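Putative L-alanine-DL-glutamate epimerase (Burkholderia xenovorans, PDB 3GO2) probably catalyses a racemisation or epimerisation, as a magnesium-binding member of the mandelate racemase/muconate lactonizing enzyme family. Local coordinates at residues D292-G297 and M327-F332; A316-Y321 and I341-I346. All coordinates share one frame; numbering follows the deposited sequence.

Contact 1. Residues D292-G297 and M327-F332; sequences DTIWNG and MINANF
Thr293, immediately after the N-cap residue Asp292, splits its two branches between Asn329 and Phe332. Its OG1 donates to Asn329 OD1 at 2.8 Å, arriving from above the plane of the amide carbonyl. The same OD1 lies 2.6 Å from water 1, which accepts from Thr293 N at 2.7 Å and appears to donate to the amide, so Asn329 OD1 takes the Thr293 hydroxyl directly and the Thr293 N-H through the water. With chi1 at 82°, OG1 sits between the backbone N and the carbonyl carbon, which leaves CG2 to meet Phe332: the methyl stands over the middle of the ring, 3.7 Å from its centroid, a CH-pi contact almost on the ring normal. Ile294 continues the interface with its CD1, which packs on Ile328 CG2 at 3.7 Å and against Asn329 ND2 at 3.8 Å. That amide nitrogen is itself bonded to Asn319 OD1. Beyond the contact, Trp295 N closes the capping bond to Asp292 OD2. The example illustrates how short helix 293-296, following barrel strand 288-291, is packed against helix 323-335, which follows the next strand, in the modified (β/α)-barrel of the enolase superfamily.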
ATOM      1  N   ASP A 292      13.814  -5.667 -26.102  1.00 12.87           N
ATOM      2  CA  ASP A 292      14.929  -5.585 -27.064  1.00 13.13           C
ATOM      3  C   ASP A 292      15.835  -6.795 -26.815  1.00 12.64           C
ATOM      4  O   ASP A 292      16.607  -6.831 -25.862  1.00 11.97           O
ATOM      5  CB  ASP A 292      15.667  -4.261 -26.978  1.00 13.21           C
ATOM      6  CG  ASP A 292      16.596  -4.054 -28.161  1.00 14.61           C
ATOM      7  OD1 ASP A 292      16.623  -2.952 -28.761  1.00 17.76           O
ATOM      8  OD2 ASP A 292      17.233  -5.053 -28.538  1.00 14.19           O
ATOM      9  N   THR A 293      15.669  -7.809 -27.659  1.00 12.64           N
ATOM     10  CA  THR A 293      16.406  -9.048 -27.537  1.00 12.28           C
ATOM     11  C   THR A 293      17.820  -8.907 -28.080  1.00 12.30           C
ATOM     12  O   THR A 293      18.696  -9.703 -27.749  1.00 12.63           O
ATOM     13  CB  THR A 293      15.706 -10.250 -28.227  1.00 13.28           C
ATOM     14  OG1 THR A 293      15.987 -10.252 -29.627  1.00 14.71           O
ATOM     15  CG2 THR A 293      14.198 -10.260 -27.966  1.00 13.97           C
ATOM     16  N   ILE A 294      18.034  -7.919 -28.940  1.00 12.01           N
ATOM     17  CA  ILE A 294      19.364  -7.601 -29.450  1.00 12.16           C
ATOM     18  C   ILE A 294      20.242  -7.060 -28.295  1.00 12.65           C
ATOM     19  O   ILE A 294      21.404  -7.446 -28.124  1.00 13.27           O
ATOM     20  CB  ILE A 294      19.248  -6.557 -30.591  1.00 12.98           C
ATOM     21  CG1 ILE A 294      18.347  -7.058 -31.722  1.00 13.71           C
ATOM     22  CG2 ILE A 294      20.628  -6.150 -31.096  1.00 12.96           C
ATOM     23  CD1 ILE A 294      18.629  -8.492 -32.202  1.00 14.86           C
ATOM     24  N   TRP A 295      19.662  -6.178 -27.496  1.00 12.12           N
ATOM     25  CA  TRP A 295      20.288  -5.664 -26.296  1.00 11.83           C
ATOM     26  C   TRP A 295      20.416  -6.725 -25.174  1.00 11.85           C
ATOM     27  O   TRP A 295      21.465  -6.859 -24.541  1.00 12.40           O
ATOM     28  CB  TRP A 295      19.429  -4.515 -25.768  1.00 12.02           C
ATOM     29  CG  TRP A 295      19.638  -3.218 -26.465  1.00 11.87           C
ATOM     30  CD1 TRP A 295      20.149  -3.019 -27.715  1.00 13.76           C
ATOM     31  CD2 TRP A 295      19.367  -1.922 -25.930  1.00 12.49           C
ATOM     32  NE1 TRP A 295      20.217  -1.669 -27.988  1.00 14.14           N
ATOM     33  CE2 TRP A 295      19.741  -0.979 -26.902  1.00 13.43           C
ATOM     34  CE3 TRP A 295      18.837  -1.471 -24.713  1.00 12.95           C
ATOM     35  CZ2 TRP A 295      19.619   0.401 -26.691  1.00 13.15           C
ATOM     36  CZ3 TRP A 295      18.738  -0.105 -24.503  1.00 13.34           C
ATOM     37  CH2 TRP A 295      19.111   0.805 -25.490  1.00 15.42           C
ATOM     38  N   ASN A 296      19.316  -7.426 -24.885  1.00 12.18           N
ATOM     39  CA  ASN A 296      19.272  -8.331 -23.710  1.00 12.13           C
ATOM     40  C   ASN A 296      19.957  -9.674 -23.905  1.00 12.47           C
ATOM     41  O   ASN A 296      20.404 -10.307 -22.945  1.00 12.11           O
ATOM     42  CB  ASN A 296      17.820  -8.560 -23.276  1.00 12.90           C
ATOM     43  CG  ASN A 296      17.320  -7.489 -22.342  1.00 12.73           C
ATOM     44  OD1 ASN A 296      17.519  -7.583 -21.129  1.00 12.02           O
ATOM     45  ND2 ASN A 296      16.617  -6.508 -22.889  1.00 12.37           N
ATOM     46  N   GLY A 297      20.036 -10.111 -25.164  1.00 11.84           N
ATOM     47  CA  GLY A 297      20.262 -11.511 -25.482  1.00 12.13           C
ATOM     48  C   GLY A 297      18.927 -12.215 -25.533  1.00 11.98           C
ATOM     49  O   GLY A 297      18.022 -11.971 -24.717  1.00 12.21           O
ATOM     50  N   MET A 327      16.351 -11.662 -38.161  1.00 14.48           N
ATOM     51  CA  MET A 327      16.331 -13.125 -38.028  1.00 14.85           C
ATOM     52  C   MET A 327      16.494 -13.540 -36.550  1.00 14.42           C
ATOM     53  O   MET A 327      15.876 -14.491 -36.106  1.00 14.46           O
ATOM     54  CB  MET A 327      17.365 -13.766 -38.943  1.00 14.60           C
ATOM     55  CG  MET A 327      17.115 -13.513 -40.401  1.00 15.54           C
ATOM     56  SD  MET A 327      15.467 -14.033 -41.023  1.00  9.09           S
ATOM     57  CE  MET A 327      15.958 -14.645 -42.688  1.00 17.95           C
ATOM     58  N   ILE A 328      17.268 -12.791 -35.780  1.00 13.92           N
ATOM     59  CA  ILE A 328      17.377 -13.069 -34.340  1.00 13.11           C
ATOM     60  C   ILE A 328      15.993 -12.979 -33.698  1.00 13.42           C
ATOM     61  O   ILE A 328      15.528 -13.898 -32.997  1.00 13.00           O
ATOM     62  CB  ILE A 328      18.381 -12.090 -33.681  1.00 12.82           C
ATOM     63  CG1 ILE A 328      19.788 -12.435 -34.137  1.00 13.33           C
ATOM     64  CG2 ILE A 328      18.360 -12.160 -32.136  1.00 13.46           C
ATOM     65  CD1 ILE A 328      20.834 -11.380 -33.763  1.00 12.37           C
ATOM     66  N   ASN A 329      15.337 -11.859 -33.973  1.00 13.22           N
ATOM     67  CA  ASN A 329      14.006 -11.587 -33.446  1.00 13.12           C
ATOM     68  C   ASN A 329      12.956 -12.557 -33.969  1.00 14.23           C
ATOM     69  O   ASN A 329      12.018 -12.917 -33.244  1.00 13.51           O
ATOM     70  CB  ASN A 329      13.637 -10.139 -33.727  1.00 13.23           C
ATOM     71  CG  ASN A 329      14.297  -9.179 -32.769  1.00 13.14           C
ATOM     72  OD1 ASN A 329      14.199  -9.350 -31.547  1.00 15.11           O
ATOM     73  ND2 ASN A 329      15.001  -8.186 -33.299  1.00 14.74           N
ATOM     74  N   ALA A 330      13.095 -13.006 -35.222  1.00 14.25           N
ATOM     75  CA  ALA A 330      12.167 -14.008 -35.763  1.00 14.24           C
ATOM     76  C   ALA A 330      12.191 -15.294 -34.951  1.00 13.58           C
ATOM     77  O   ALA A 330      11.151 -15.931 -34.740  1.00 13.97           O
ATOM     78  CB  ALA A 330      12.482 -14.316 -37.213  1.00 14.34           C
ATOM     79  N   ASN A 331      13.372 -15.701 -34.494  1.00 13.58           N
ATOM     80  CA  ASN A 331      13.469 -16.911 -33.716  1.00 13.92           C
ATOM     81  C   ASN A 331      12.852 -16.775 -32.314  1.00 14.03           C
ATOM     82  O   ASN A 331      12.198 -17.687 -31.826  1.00 14.09           O
ATOM     83  CB  ASN A 331      14.919 -17.408 -33.647  1.00 13.60           C
ATOM     84  CG  ASN A 331      15.347 -18.095 -34.931  1.00 14.01           C
ATOM     85  OD1 ASN A 331      15.204 -19.312 -35.058  1.00 15.47           O
ATOM     86  ND2 ASN A 331      15.857 -17.329 -35.899  1.00 13.26           N
ATOM     87  N   PHE A 332      13.081 -15.624 -31.676  1.00 13.67           N
ATOM     88  CA  PHE A 332      12.404 -15.278 -30.430  1.00 13.33           C
ATOM     89  C   PHE A 332      10.891 -15.286 -30.622  1.00 13.85           C
ATOM     90  O   PHE A 332      10.146 -15.895 -29.835  1.00 14.92           O
ATOM     91  CB  PHE A 332      12.873 -13.895 -30.006  1.00 13.35           C
ATOM     92  CG  PHE A 332      12.114 -13.301 -28.857  1.00 12.28           C
ATOM     93  CD1 PHE A 332      12.392 -13.660 -27.544  1.00 13.33           C
ATOM     94  CD2 PHE A 332      11.152 -12.337 -29.084  1.00 15.38           C
ATOM     95  CE1 PHE A 332      11.680 -13.055 -26.473  1.00 13.17           C
ATOM     96  CE2 PHE A 332      10.458 -11.750 -28.031  1.00 16.11           C
ATOM     97  CZ  PHE A 332      10.741 -12.098 -26.735  1.00 14.79           C
TER
HETATM   98  O   HOH W   1      14.679  -7.223 -30.130  1.00 18.71           O

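Contact 2. Residues A316-Y321 and I341-I346; sequences APHNFY and IMETDI
Asn319 N donates to Glu343 OE1 over 2.8 Å, nearly straight at 170° but from above the carboxylate plane. Glu343 reaches this point because its chain is fully extended, with CG anti to the backbone N (chi1 -175°). The same OE1 meets the edge of the His318 ring near its plane, 3.1 Å from CD2, with ring and carboxylate almost coplanar; Ser124 OG binds OE2, so the carboxylate is held at both ends. In return, Asn319 ND2 gives a 3.0 Å bond to Glu343 O, the acceptor lying in the amide plane. Thr326 OG1 also pairs with ND2, and with OD1 engaged as well the amide's rotation is fixed. The buried Asn319 O, against which Glu343 CG packs at 3.2 Å, has no polar partner. Where strand 314-317 ends and strand 342-344 begins, the Pro317 ring crosses the Met342 side chain at about a right angle, their CG atoms 3.9 Å apart. Water 2 donates to Tyr321 O and, at 2.7 Å, to Asp345 OD2, while Asp345 OD1 binds His125. The nearly parallel segments, joined by two side-chain-to-backbone hydrogen bonds, bring His318, just after strand 314-317, and Glu343, within strand 342-344, together near the metal, consistent with the active-site rim of enolase-superfamily barrels.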
ATOM      1  N   ALA A 316       6.523  -7.565 -27.614  1.00 12.42           N
ATOM      2  CA  ALA A 316       6.876  -7.330 -29.015  1.00 12.62           C
ATOM      3  C   ALA A 316       8.374  -7.069 -29.091  1.00 13.28           C
ATOM      4  O   ALA A 316       8.891  -6.265 -28.336  1.00 13.34           O
ATOM      5  CB  ALA A 316       6.119  -6.129 -29.581  1.00 12.51           C
ATOM      6  N   PRO A 317       9.072  -7.724 -30.029  1.00 13.37           N
ATOM      7  CA  PRO A 317      10.495  -7.382 -30.180  1.00 14.16           C
ATOM      8  C   PRO A 317      10.749  -5.995 -30.727  1.00 13.86           C
ATOM      9  O   PRO A 317       9.950  -5.470 -31.525  1.00 14.21           O
ATOM     10  CB  PRO A 317      11.009  -8.404 -31.204  1.00 14.36           C
ATOM     11  CG  PRO A 317       9.942  -9.307 -31.453  1.00 16.42           C
ATOM     12  CD  PRO A 317       8.681  -8.871 -30.857  1.00 14.27           C
ATOM     13  N   HIS A 318      11.854  -5.400 -30.268  1.00 13.43           N
ATOM     14  CA  HIS A 318      12.383  -4.167 -30.814  1.00 13.68           C
ATOM     15  C   HIS A 318      13.320  -4.565 -31.959  1.00 13.72           C
ATOM     16  O   HIS A 318      14.323  -5.265 -31.763  1.00 14.47           O
ATOM     17  CB  HIS A 318      13.135  -3.430 -29.726  1.00 13.72           C
ATOM     18  CG  HIS A 318      13.536  -2.048 -30.092  1.00 13.93           C
ATOM     19  ND1 HIS A 318      14.570  -1.400 -29.458  1.00 15.82           N
ATOM     20  CD2 HIS A 318      13.008  -1.157 -30.970  1.00 14.78           C
ATOM     21  CE1 HIS A 318      14.661  -0.170 -29.924  1.00 16.99           C
ATOM     22  NE2 HIS A 318      13.740   0.000 -30.855  1.00 16.56           N
ATOM     23  N   ASN A 319      12.991  -4.135 -33.167  1.00 14.32           N
ATOM     24  CA  ASN A 319      13.706  -4.622 -34.334  1.00 13.95           C
ATOM     25  C   ASN A 319      13.746  -3.563 -35.408  1.00 14.94           C
ATOM     26  O   ASN A 319      12.770  -3.394 -36.128  1.00 14.30           O
ATOM     27  CB  ASN A 319      13.005  -5.873 -34.863  1.00 14.31           C
ATOM     28  CG  ASN A 319      13.740  -6.503 -36.014  1.00 14.67           C
ATOM     29  OD1 ASN A 319      14.927  -6.771 -35.912  1.00 16.51           O
ATOM     30  ND2 ASN A 319      13.044  -6.720 -37.123  1.00 13.33           N
ATOM     31  N   PHE A 320      14.867  -2.858 -35.504  1.00 15.38           N
ATOM     32  CA  PHE A 320      14.994  -1.743 -36.445  1.00 15.81           C
ATOM     33  C   PHE A 320      16.429  -1.589 -36.974  1.00 15.65           C
ATOM     34  O   PHE A 320      16.905  -0.490 -37.271  1.00 15.72           O
ATOM     35  CB  PHE A 320      14.427  -0.451 -35.831  1.00 16.35           C
ATOM     36  CG  PHE A 320      15.310   0.208 -34.819  1.00 17.36           C
ATOM     37  CD1 PHE A 320      15.894   1.455 -35.093  1.00 19.80           C
ATOM     38  CD2 PHE A 320      15.576  -0.392 -33.598  1.00 19.23           C
ATOM     39  CE1 PHE A 320      16.709   2.070 -34.143  1.00 21.26           C
ATOM     40  CE2 PHE A 320      16.400   0.226 -32.670  1.00 21.30           C
ATOM     41  CZ  PHE A 320      16.967   1.433 -32.944  1.00 21.63           C
ATOM     42  N   TYR A 321      17.095  -2.725 -37.123  1.00 15.83           N
ATOM     43  CA  TYR A 321      18.491  -2.767 -37.495  1.00 16.28           C
ATOM     44  C   TYR A 321      18.600  -3.543 -38.819  1.00 16.19           C
ATOM     45  O   TYR A 321      17.725  -3.435 -39.689  1.00 15.77           O
ATOM     46  CB  TYR A 321      19.265  -3.468 -36.380  1.00 17.27           C
ATOM     47  CG  TYR A 321      18.917  -3.056 -34.945  1.00 20.54           C
ATOM     48  CD1 TYR A 321      19.516  -1.938 -34.370  1.00 22.82           C
ATOM     49  CD2 TYR A 321      18.030  -3.830 -34.155  1.00 22.73           C
ATOM     50  CE1 TYR A 321      19.241  -1.557 -33.013  1.00 23.41           C
ATOM     51  CE2 TYR A 321      17.718  -3.464 -32.803  1.00 23.12           C
ATOM     52  CZ  TYR A 321      18.346  -2.325 -32.245  1.00 24.88           C
ATOM     53  OH  TYR A 321      18.104  -1.939 -30.926  1.00 22.37           O
ATOM     54  N   ILE A 341       3.009  -8.755 -31.555  1.00 13.38           N
ATOM     55  CA  ILE A 341       3.318  -8.391 -32.949  1.00 13.19           C
ATOM     56  C   ILE A 341       4.840  -8.248 -33.022  1.00 14.29           C
ATOM     57  O   ILE A 341       5.484  -8.175 -31.976  1.00 14.93           O
ATOM     58  CB  ILE A 341       2.640  -7.066 -33.347  1.00 13.43           C
ATOM     59  CG1 ILE A 341       2.675  -6.847 -34.853  1.00 13.64           C
ATOM     60  CG2 ILE A 341       3.275  -5.863 -32.645  1.00 13.09           C
ATOM     61  CD1 ILE A 341       1.639  -5.802 -35.311  1.00 13.88           C
ATOM     62  N   MET A 342       5.420  -8.216 -34.230  1.00 14.45           N
ATOM     63  CA  MET A 342       6.869  -7.994 -34.400  1.00 15.08           C
ATOM     64  C   MET A 342       7.151  -6.762 -35.265  1.00 15.16           C
ATOM     65  O   MET A 342       6.604  -6.590 -36.347  1.00 15.67           O
ATOM     66  CB  MET A 342       7.603  -9.221 -34.986  1.00 15.47           C
ATOM     67  CG  MET A 342       9.120  -8.995 -35.275  1.00 15.29           C
ATOM     68  SD  MET A 342       9.965 -10.585 -35.569  1.00 10.00           S
ATOM     69  CE  MET A 342      11.319  -9.929 -36.617  1.00 15.24           C
ATOM     70  N   GLU A 343       8.002  -5.891 -34.753  1.00 15.24           N
ATOM     71  CA  GLU A 343       8.492  -4.747 -35.502  1.00 13.84           C
ATOM     72  C   GLU A 343       9.417  -5.158 -36.629  1.00 14.34           C
ATOM     73  O   GLU A 343      10.239  -6.021 -36.457  1.00 14.07           O
ATOM     74  CB  GLU A 343       9.303  -3.845 -34.550  1.00 14.27           C
ATOM     75  CG  GLU A 343       9.775  -2.545 -35.200  1.00 13.25           C
ATOM     76  CD  GLU A 343      10.530  -1.642 -34.249  1.00 15.49           C
ATOM     77  OE1 GLU A 343      11.039  -2.145 -33.217  1.00 15.67           O
ATOM     78  OE2 GLU A 343      10.606  -0.428 -34.545  1.00 17.02           O
ATOM     79  N   THR A 344       9.336  -4.484 -37.769  1.00 13.75           N
ATOM     80  CA  THR A 344      10.409  -4.608 -38.759  1.00 14.00           C
ATOM     81  C   THR A 344      10.427  -3.350 -39.620  1.00 14.06           C
ATOM     82  O   THR A 344       9.395  -2.712 -39.789  1.00 14.15           O
ATOM     83  CB  THR A 344      10.247  -5.889 -39.622  1.00 14.16           C
ATOM     84  OG1 THR A 344      11.483  -6.201 -40.250  1.00 16.54           O
ATOM     85  CG2 THR A 344       9.154  -5.719 -40.679  1.00 13.61           C
ATOM     86  N   ASP A 345      11.588  -3.006 -40.152  1.00 15.04           N
ATOM     87  CA  ASP A 345      11.690  -1.899 -41.119  1.00 15.99           C
ATOM     88  C   ASP A 345      11.585  -2.512 -42.494  1.00 16.80           C
ATOM     89  O   ASP A 345      12.337  -3.433 -42.854  1.00 16.66           O
ATOM     90  CB  ASP A 345      13.019  -1.152 -40.961  1.00 16.29           C
ATOM     91  CG  ASP A 345      13.056  -0.273 -39.720  1.00 17.68           C
ATOM     92  OD1 ASP A 345      11.991   0.219 -39.282  1.00 19.18           O
ATOM     93  OD2 ASP A 345      14.167  -0.026 -39.197  1.00 19.75           O
ATOM     94  N   ILE A 346      10.647  -2.013 -43.282  1.00 16.33           N
ATOM     95  CA  ILE A 346      10.466  -2.506 -44.640  1.00 16.72           C
ATOM     96  C   ILE A 346      11.313  -1.676 -45.624  1.00 17.46           C
ATOM     97  O   ILE A 346      11.685  -2.175 -46.700  1.00 17.45           O
ATOM     98  CB  ILE A 346       8.953  -2.553 -44.991  1.00 17.09           C
ATOM     99  CG1 ILE A 346       8.243  -3.656 -44.188  1.00 16.41           C
ATOM    100  CG2 ILE A 346       8.730  -2.770 -46.475  1.00 18.07           C
ATOM    101  CD1 ILE A 346       8.837  -5.066 -44.332  1.00 14.46           C
TER
HETATM  102  O   HOH W   2      16.306  -1.140 -40.350  1.00 17.84           O

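How the contacts relate
Contacts 1 and 2 touch, their centres 10 Å apart, and their segments alternate along the chain: strand 314-317 leads to helix 323-335, which leads to strand 342-344. Asp292 OD1 joins the contacts through two probable hydrogen bonds, to His318 ND1 (2.7 Å) and to Tyr321 OH (2.8 Å). Asn329 OD1 also packs 3.3 Å from Pro317 CB. Contact 2 lies nearer the metal: the His318 side chain is about 4 Å from a bound magnesium and about 3 Å from Glu269, a ligand of the metal, whereas that of Asn329 is about 12 Å from a magnesium. The Asp292-His318 pair is consistent with the Asp-His dyad of mandelate racemase, the Asp supplied by 292-297 and the His by 316-321.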